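PDB 4GDI: neuraminidase from Influenza A virus, which is a neuraminidase-like viral surface protein that may remove terminal sialic acid from glycoconjugates, though its putative active site has diverged. Local coordinates for residues G333-D345 against M352-S364. Sequence-based numbering, arbitrary orientation.
Sequences GCQRICFWLEIED and MIQELSTFCGINS. With NO3 (nitrate ion), chain V.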
# COMPACT_ATOMS: atom_id res chain seq x y z
N GLY A 333 -15.65 -5.55 -27.62
CA GLY A 333 -17.05 -5.24 -27.79
C GLY A 333 -17.94 -6.38 -27.34
O GLY A 333 -19.15 -6.21 -27.17
N CYS A 334 -17.34 -7.56 -27.12
CA CYS A 334 -18.08 -8.74 -26.70
C CYS A 334 -17.69 -9.09 -25.26
O CYS A 334 -16.71 -8.58 -24.72
CB CYS A 334 -17.81 -9.91 -27.65
SG CYS A 334 -16.05 -10.28 -27.90
N GLN A 335 -18.48 -9.97 -24.64
CA GLN A 335 -18.28 -10.30 -23.24
C GLN A 335 -17.26 -11.44 -23.11
O GLN A 335 -17.43 -12.53 -23.68
CB GLN A 335 -19.62 -10.67 -22.60
CG GLN A 335 -19.52 -11.13 -21.16
CD GLN A 335 -18.99 -10.05 -20.27
OE1 GLN A 335 -19.55 -8.96 -20.20
NE2 GLN A 335 -17.90 -10.35 -19.56
N ARG A 336 -16.19 -11.20 -22.38
CA ARG A 336 -15.18 -12.24 -22.19
C ARG A 336 -15.59 -13.21 -21.08
O ARG A 336 -16.36 -12.88 -20.18
CB ARG A 336 -13.82 -11.62 -21.87
CG ARG A 336 -13.15 -10.92 -23.05
CD ARG A 336 -11.65 -10.72 -22.80
NE ARG A 336 -11.39 -9.87 -21.63
CZ ARG A 336 -10.36 -10.03 -20.81
NH1 ARG A 336 -9.47 -11.01 -21.01
NH2 ARG A 336 -10.21 -9.21 -19.78
N ILE A 337 -15.02 -14.41 -21.15
CA ILE A 337 -15.26 -15.43 -20.13
C ILE A 337 -13.91 -16.00 -19.69
O ILE A 337 -13.01 -16.21 -20.52
CB ILE A 337 -16.21 -16.57 -20.64
CG1 ILE A 337 -16.52 -17.57 -19.52
CG2 ILE A 337 -15.61 -17.29 -21.83
CD1 ILE A 337 -17.25 -16.96 -18.34
N CYS A 338 -13.76 -16.21 -18.39
CA CYS A 338 -12.50 -16.72 -17.86
C CYS A 338 -12.81 -17.82 -16.87
O CYS A 338 -13.96 -17.99 -16.46
CB CYS A 338 -11.72 -15.60 -17.15
SG CYS A 338 -11.34 -14.11 -18.12
N PHE A 339 -11.80 -18.57 -16.47
CA PHE A 339 -12.00 -19.49 -15.37
C PHE A 339 -10.81 -19.44 -14.44
O PHE A 339 -9.71 -19.02 -14.83
CB PHE A 339 -12.28 -20.92 -15.87
CG PHE A 339 -11.14 -21.57 -16.61
CD1 PHE A 339 -10.17 -22.29 -15.94
CD2 PHE A 339 -11.06 -21.49 -18.00
CE1 PHE A 339 -9.13 -22.90 -16.63
CE2 PHE A 339 -10.02 -22.10 -18.69
CZ PHE A 339 -9.06 -22.80 -18.00
N TRP A 340 -11.04 -19.83 -13.19
CA TRP A 340 -9.95 -19.97 -12.24
C TRP A 340 -9.75 -21.48 -12.01
O TRP A 340 -10.68 -22.28 -12.19
CB TRP A 340 -10.25 -19.22 -10.93
CG TRP A 340 -11.63 -19.50 -10.32
CD1 TRP A 340 -12.74 -18.72 -10.42
CD2 TRP A 340 -12.01 -20.63 -9.52
NE1 TRP A 340 -13.79 -19.29 -9.75
CE2 TRP A 340 -13.36 -20.46 -9.18
CE3 TRP A 340 -11.33 -21.76 -9.05
CZ2 TRP A 340 -14.06 -21.39 -8.41
CZ3 TRP A 340 -12.02 -22.67 -8.29
CH2 TRP A 340 -13.36 -22.49 -7.97
N LEU A 341 -8.54 -21.85 -11.60
CA LEU A 341 -8.19 -23.24 -11.42
C LEU A 341 -7.13 -23.41 -10.33
O LEU A 341 -6.11 -22.73 -10.35
CB LEU A 341 -7.66 -23.80 -12.75
CG LEU A 341 -6.92 -25.13 -12.72
CD1 LEU A 341 -7.88 -26.25 -12.44
CD2 LEU A 341 -6.22 -25.34 -14.05
N GLU A 342 -7.43 -24.26 -9.35
CA GLU A 342 -6.48 -24.59 -8.28
C GLU A 342 -5.37 -25.44 -8.86
O GLU A 342 -5.62 -26.47 -9.52
CB GLU A 342 -7.15 -25.40 -7.17
CG GLU A 342 -8.00 -24.58 -6.20
CD GLU A 342 -8.69 -25.44 -5.15
OE1 GLU A 342 -8.80 -26.67 -5.38
OE2 GLU A 342 -9.12 -24.89 -4.10
N ILE A 343 -4.14 -24.99 -8.63
CA ILE A 343 -2.94 -25.76 -8.93
C ILE A 343 -2.39 -26.21 -7.57
O ILE A 343 -2.17 -25.38 -6.68
CB ILE A 343 -1.90 -24.88 -9.63
CG1 ILE A 343 -2.46 -24.34 -10.96
CG2 ILE A 343 -0.58 -25.64 -9.86
CD1 ILE A 343 -2.85 -25.40 -11.95
N GLU A 344 -2.19 -27.51 -7.39
CA GLU A 344 -1.76 -28.01 -6.08
C GLU A 344 -0.26 -28.22 -6.04
O GLU A 344 0.31 -28.78 -6.96
CB GLU A 344 -2.51 -29.29 -5.70
CG GLU A 344 -3.75 -29.01 -4.86
CD GLU A 344 -5.01 -29.69 -5.37
OE1 GLU A 344 -4.91 -30.81 -5.91
OE2 GLU A 344 -6.10 -29.09 -5.23
N ASP A 345 0.38 -27.75 -4.97
CA ASP A 345 1.83 -27.83 -4.83
C ASP A 345 2.19 -28.52 -3.50
O ASP A 345 1.54 -28.28 -2.47
CB ASP A 345 2.44 -26.43 -4.86
CG ASP A 345 2.13 -25.68 -6.16
OD1 ASP A 345 2.36 -26.25 -7.25
OD2 ASP A 345 1.66 -24.52 -6.08
N MET A 352 0.03 -30.08 1.42
CA MET A 352 -0.42 -29.67 0.10
C MET A 352 -1.08 -28.30 0.19
O MET A 352 -1.97 -28.08 1.03
CB MET A 352 -1.42 -30.69 -0.45
CG MET A 352 -1.95 -30.34 -1.83
SD MET A 352 -1.61 -31.61 -3.07
CE MET A 352 0.19 -31.58 -3.11
N ILE A 353 -0.64 -27.38 -0.65
CA ILE A 353 -1.29 -26.08 -0.74
C ILE A 353 -1.89 -25.96 -2.13
O ILE A 353 -1.48 -26.68 -3.04
CB ILE A 353 -0.31 -24.90 -0.50
CG1 ILE A 353 0.80 -24.92 -1.54
CG2 ILE A 353 0.29 -24.98 0.90
CD1 ILE A 353 1.68 -23.70 -1.50
N GLN A 354 -2.86 -25.08 -2.28
CA GLN A 354 -3.36 -24.76 -3.62
C GLN A 354 -3.20 -23.27 -3.92
O GLN A 354 -3.44 -22.41 -3.07
CB GLN A 354 -4.81 -25.19 -3.80
CG GLN A 354 -5.73 -24.79 -2.68
CD GLN A 354 -5.74 -25.82 -1.59
OE1 GLN A 354 -5.44 -26.99 -1.83
NE2 GLN A 354 -6.09 -25.39 -0.37
N GLU A 355 -2.79 -23.00 -5.15
CA GLU A 355 -2.68 -21.65 -5.65
C GLU A 355 -3.58 -21.52 -6.88
O GLU A 355 -3.63 -22.42 -7.72
CB GLU A 355 -1.22 -21.36 -5.99
CG GLU A 355 -0.41 -20.85 -4.80
CD GLU A 355 -0.89 -19.49 -4.34
OE1 GLU A 355 -1.08 -18.60 -5.20
OE2 GLU A 355 -1.08 -19.31 -3.11
N LEU A 356 -4.29 -20.41 -6.99
CA LEU A 356 -5.21 -20.21 -8.11
C LEU A 356 -4.43 -19.68 -9.30
O LEU A 356 -3.66 -18.73 -9.17
CB LEU A 356 -6.31 -19.20 -7.77
CG LEU A 356 -7.52 -19.62 -6.94
CD1 LEU A 356 -8.62 -18.56 -7.08
CD2 LEU A 356 -8.05 -21.01 -7.31
N SER A 357 -4.63 -20.30 -10.44
CA SER A 357 -4.26 -19.68 -11.70
C SER A 357 -5.56 -19.27 -12.41
O SER A 357 -6.65 -19.74 -12.06
CB SER A 357 -3.48 -20.66 -12.56
OG SER A 357 -4.35 -21.69 -13.00
N THR A 358 -5.45 -18.41 -13.40
CA THR A 358 -6.62 -17.96 -14.15
C THR A 358 -6.32 -18.01 -15.64
O THR A 358 -5.19 -17.77 -16.05
CB THR A 358 -7.03 -16.52 -13.78
OG1 THR A 358 -5.95 -15.63 -14.03
CG2 THR A 358 -7.43 -16.40 -12.33
N PHE A 359 -7.36 -18.32 -16.43
CA PHE A 359 -7.26 -18.46 -17.88
C PHE A 359 -8.47 -17.75 -18.48
O PHE A 359 -9.57 -17.86 -17.96
CB PHE A 359 -7.34 -19.93 -18.30
CG PHE A 359 -6.09 -20.72 -18.03
CD1 PHE A 359 -5.83 -21.22 -16.78
CD2 PHE A 359 -5.19 -20.98 -19.05
CE1 PHE A 359 -4.68 -21.95 -16.54
CE2 PHE A 359 -4.05 -21.72 -18.82
CZ PHE A 359 -3.80 -22.20 -17.57
N CYS A 360 -8.26 -17.04 -19.57
CA CYS A 360 -9.38 -16.37 -20.25
C CYS A 360 -9.51 -16.85 -21.69
O CYS A 360 -8.52 -17.23 -22.33
CB CYS A 360 -9.19 -14.86 -20.21
SG CYS A 360 -9.34 -14.17 -18.56
N GLY A 361 -10.74 -16.84 -22.20
CA GLY A 361 -10.99 -17.25 -23.56
C GLY A 361 -10.46 -16.21 -24.53
O GLY A 361 -10.47 -15.03 -24.21
N ILE A 362 -9.97 -16.65 -25.68
CA ILE A 362 -9.54 -15.72 -26.73
C ILE A 362 -10.22 -16.14 -28.01
O ILE A 362 -10.57 -17.30 -28.17
CB ILE A 362 -8.01 -15.70 -26.95
CG1 ILE A 362 -7.50 -17.12 -27.24
CG2 ILE A 362 -7.29 -15.12 -25.72
CD1 ILE A 362 -6.07 -17.18 -27.75
N ASN A 363 -10.39 -15.21 -28.93
CA ASN A 363 -11.12 -15.48 -30.17
C ASN A 363 -10.22 -15.97 -31.30
O ASN A 363 -10.59 -15.88 -32.46
CB ASN A 363 -11.88 -14.23 -30.61
CG ASN A 363 -10.97 -13.02 -30.76
OD1 ASN A 363 -9.79 -13.15 -31.09
ND2 ASN A 363 -11.52 -11.84 -30.50
N SER A 364 -9.03 -16.47 -30.96
CA SER A 364 -8.11 -17.01 -31.95
C SER A 364 -7.55 -18.32 -31.46
O SER A 364 -7.34 -18.50 -30.27
CB SER A 364 -6.96 -16.04 -32.21
OG SER A 364 -7.45 -14.79 -32.65
N NO3 V . -7.04 -10.23 -18.44
O1 NO3 V . -8.24 -10.93 -18.31
O2 NO3 V . -5.93 -10.53 -17.62
O3 NO3 V . -6.91 -9.22 -19.38
O HOH W 1 -9.12 -12.90 -23.09
O HOH W 2 -13.24 -14.61 -23.61
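Cys338 and Cys360 face each other as a non-hydrogen-bonded pair of an antiparallel beta hairpin, the two inner strands of a four-stranded blade of the neuraminidase beta-propeller, and illustrate how a disulfide can bridge neighbouring strands: SG to SG is 2.0 Å with chi3 at 97°. Each SG stands anti to its own carbonyl carbon, which brings the two sulfurs together over one face of the sheet.

Packing is close one pair along, on the opposite face. There the Phe339 and Phe359 rings lie almost parallel (9°) but slid apart, and Phe359 CB, rather than its ring, sits over the Phe339 face, 3.4 Å from Phe339 CZ. Phe339 chi1 of 65° turns the ring across the neighbouring strand, while Trp21 meets it edge-to-face. Back on the disulfide face, Leu356 CD2 touches both Trp340 CE3 and Glu342 CG.

At the far end the ladder stays intact but side chains are partly exposed: bent Met352 crosses Glu344, SD 3.6 Å from Glu344 CB, and Glu344 OE1 salt-bridges Arg317. Beyond the disulfide, two waters donate to Gly361 O, one bound by Arg336 NH1, the other by Ile337 N. Arg336 NE pairs with Asp329; NH1 and NH2 both donate to O1 of a nitrate, probably from the crystallisation liquor, each at 3.0 Å.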